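Local coordinates for protein acyl-coenzyme A thioesterase PaaI (Escherichia coli, PDB 1PSU) that hydrolyses the thioester of ring-hydroxylated phenylacetyl-coenzyme A compounds in the phenylacetate degradation pathway, working as a hot dog-fold homotetramer, at residues T107-I112 with R126-R131. Sequence-based numbering, arbitrary orientation.
Sequences TGVYDI and RGKSHR
Asp111 OD2 takes a 2.7 Å bond from Arg126 NH2 through its syn lone pair and also forms a salt bridge with Arg101 of strand 93-103. Its sister oxygen OD1 receives Arg126 NE, also at 2.7 Å, which makes the grip side-on and two-pronged; the carboxylate and guanidinium planes lie 13° apart, consistent with this, although NE sits somewhat out of the carboxylate plane. The bend at chi3 (-76°) turns the arginine end alongside the carboxylate. Arg126 NH2 and Arg101 NH1 lie close; with an alanine at Asp111, these like charges would probably lose the anion they share. Backbone bonds set the antiparallel register: Tyr110 N to Gly127 O and Gly127 N to Tyr110 O are both 3.1 Å, the first with an N-H...O angle of 172°, while Ser129 N meets Gly108 O at 2.8 Å. On the face bearing Asp111, Thr107 CG2 presses on Lys128 CE at 3.4 Å, tight for two carbons. On the other face, Tyr110 CE1 lies 3.5 Å from Ser129 OG, and the tyrosine hydroxyl bonds to Gln103 and Gln71. This hairpin lies between strands 93-103 and 75-84 of the hot dog sheet, with Tyr110, Ile112 and Ser129 packed against helix 53-69.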
loop_
_atom_site.group_PDB
_atom_site.type_symbol
_atom_site.label_atom_id
_atom_site.label_comp_id
_atom_site.label_asym_id
_atom_site.label_seq_id
_atom_site.Cartn_x
_atom_site.Cartn_y
_atom_site.Cartn_z
ATOM N N THR B 107 20.370 -3.836 -7.245
ATOM C CA THR B 107 18.949 -3.641 -7.550
ATOM C C THR B 107 18.225 -4.870 -8.073
ATOM O O THR B 107 18.832 -5.778 -8.623
ATOM C CB THR B 107 18.768 -2.516 -8.592
ATOM O OG1 THR B 107 19.525 -1.370 -8.185
ATOM C CG2 THR B 107 17.298 -2.116 -8.697
ATOM N N GLY B 108 16.907 -4.881 -7.907
ATOM C CA GLY B 108 16.122 -5.993 -8.397
ATOM C C GLY B 108 14.720 -5.577 -8.800
ATOM O O GLY B 108 14.220 -4.553 -8.349
ATOM N N VAL B 109 14.105 -6.355 -9.679
ATOM C CA VAL B 109 12.737 -6.089 -10.096
ATOM C C VAL B 109 11.949 -7.375 -9.898
ATOM O O VAL B 109 12.356 -8.443 -10.351
ATOM C CB VAL B 109 12.624 -5.663 -11.576
ATOM C CG1 VAL B 109 11.148 -5.462 -11.935
ATOM C CG2 VAL B 109 13.394 -4.365 -11.813
ATOM N N TYR B 110 10.823 -7.258 -9.206
ATOM C CA TYR B 110 9.955 -8.395 -8.898
ATOM C C TYR B 110 8.523 -8.103 -9.331
ATOM O O TYR B 110 8.031 -7.001 -9.130
ATOM C CB TYR B 110 9.967 -8.659 -7.384
ATOM C CG TYR B 110 11.300 -9.144 -6.846
ATOM C CD1 TYR B 110 12.419 -8.309 -6.834
ATOM C CD2 TYR B 110 11.457 -10.465 -6.440
ATOM C CE1 TYR B 110 13.675 -8.790 -6.443
ATOM C CE2 TYR B 110 12.702 -10.968 -6.050
ATOM C CZ TYR B 110 13.811 -10.126 -6.061
ATOM O OH TYR B 110 15.052 -10.642 -5.752
ATOM N N ASP B 111 7.866 -9.107 -9.901
ATOM C CA ASP B 111 6.478 -8.986 -10.342
ATOM C C ASP B 111 5.588 -9.748 -9.371
ATOM O O ASP B 111 5.897 -10.878 -9.016
ATOM C CB ASP B 111 6.302 -9.578 -11.744
ATOM C CG ASP B 111 6.701 -8.610 -12.844
ATOM O OD1 ASP B 111 7.228 -7.533 -12.508
ATOM O OD2 ASP B 111 6.481 -8.924 -14.042
ATOM N N ILE B 112 4.496 -9.125 -8.943
ATOM C CA ILE B 112 3.572 -9.767 -8.018
ATOM C C ILE B 112 2.171 -9.779 -8.630
ATOM O O ILE B 112 1.750 -8.822 -9.287
ATOM C CB ILE B 112 3.503 -9.016 -6.645
ATOM C CG1 ILE B 112 4.774 -9.243 -5.823
ATOM C CG2 ILE B 112 2.338 -9.528 -5.825
ATOM C CD1 ILE B 112 6.002 -8.489 -6.311
ATOM N N ARG B 126 4.311 -4.381 -9.339
ATOM C CA ARG B 126 5.674 -4.459 -9.829
ATOM C C ARG B 126 6.480 -3.550 -8.927
ATOM O O ARG B 126 6.154 -2.383 -8.756
ATOM C CB ARG B 126 5.756 -4.039 -11.303
ATOM C CG ARG B 126 7.173 -3.995 -11.846
ATOM C CD ARG B 126 7.197 -3.960 -13.375
ATOM N NE ARG B 126 6.902 -5.280 -13.947
ATOM C CZ ARG B 126 6.923 -5.564 -15.246
ATOM N NH1 ARG B 126 7.228 -4.622 -16.136
ATOM N NH2 ARG B 126 6.631 -6.790 -15.656
ATOM N N GLY B 127 7.509 -4.101 -8.302
ATOM C CA GLY B 127 8.307 -3.281 -7.420
ATOM C C GLY B 127 9.793 -3.415 -7.662
ATOM O O GLY B 127 10.274 -4.449 -8.128
ATOM N N LYS B 128 10.524 -2.356 -7.338
ATOM C CA LYS B 128 11.961 -2.367 -7.514
ATOM C C LYS B 128 12.562 -2.448 -6.121
ATOM O O LYS B 128 12.149 -1.728 -5.220
ATOM C CB LYS B 128 12.450 -1.100 -8.228
ATOM C CG LYS B 128 13.847 -1.289 -8.848
ATOM C CD LYS B 128 14.514 0.002 -9.315
ATOM C CE LYS B 128 15.352 0.658 -8.206
ATOM N NZ LYS B 128 16.063 1.901 -8.672
ATOM N N SER B 129 13.517 -3.349 -5.936
ATOM C CA SER B 129 14.146 -3.497 -4.633
ATOM C C SER B 129 15.546 -2.886 -4.631
ATOM O O SER B 129 16.164 -2.721 -5.675
ATOM C CB SER B 129 14.211 -4.977 -4.250
ATOM O OG SER B 129 14.952 -5.726 -5.188
ATOM N N HIS B 130 16.038 -2.584 -3.436
ATOM C CA HIS B 130 17.353 -1.992 -3.226
ATOM C C HIS B 130 17.952 -2.679 -1.994
ATOM O O HIS B 130 17.356 -2.650 -0.922
ATOM C CB HIS B 130 17.173 -0.483 -2.992
ATOM C CG HIS B 130 18.415 0.233 -2.568
ATOM N ND1 HIS B 130 18.818 0.316 -1.252
ATOM C CD2 HIS B 130 19.330 0.926 -3.289
ATOM C CE1 HIS B 130 19.929 1.030 -1.181
ATOM N NE2 HIS B 130 20.258 1.411 -2.400
ATOM N N ARG B 131 19.108 -3.316 -2.143
ATOM C CA ARG B 131 19.727 -3.982 -0.999
ATOM C C ARG B 131 20.344 -3.004 -0.007
ATOM O O ARG B 131 20.865 -1.963 -0.392
ATOM C CB ARG B 131 20.754 -5.005 -1.486
ATOM C CG ARG B 131 20.071 -6.286 -1.889
ATOM C CD ARG B 131 20.911 -7.189 -2.726
ATOM N NE ARG B 131 20.152 -8.391 -3.055
ATOM C CZ ARG B 131 20.620 -9.393 -3.783
ATOM N NH1 ARG B 131 21.855 -9.352 -4.272
ATOM N NH2 ARG B 131 19.847 -10.437 -4.019
#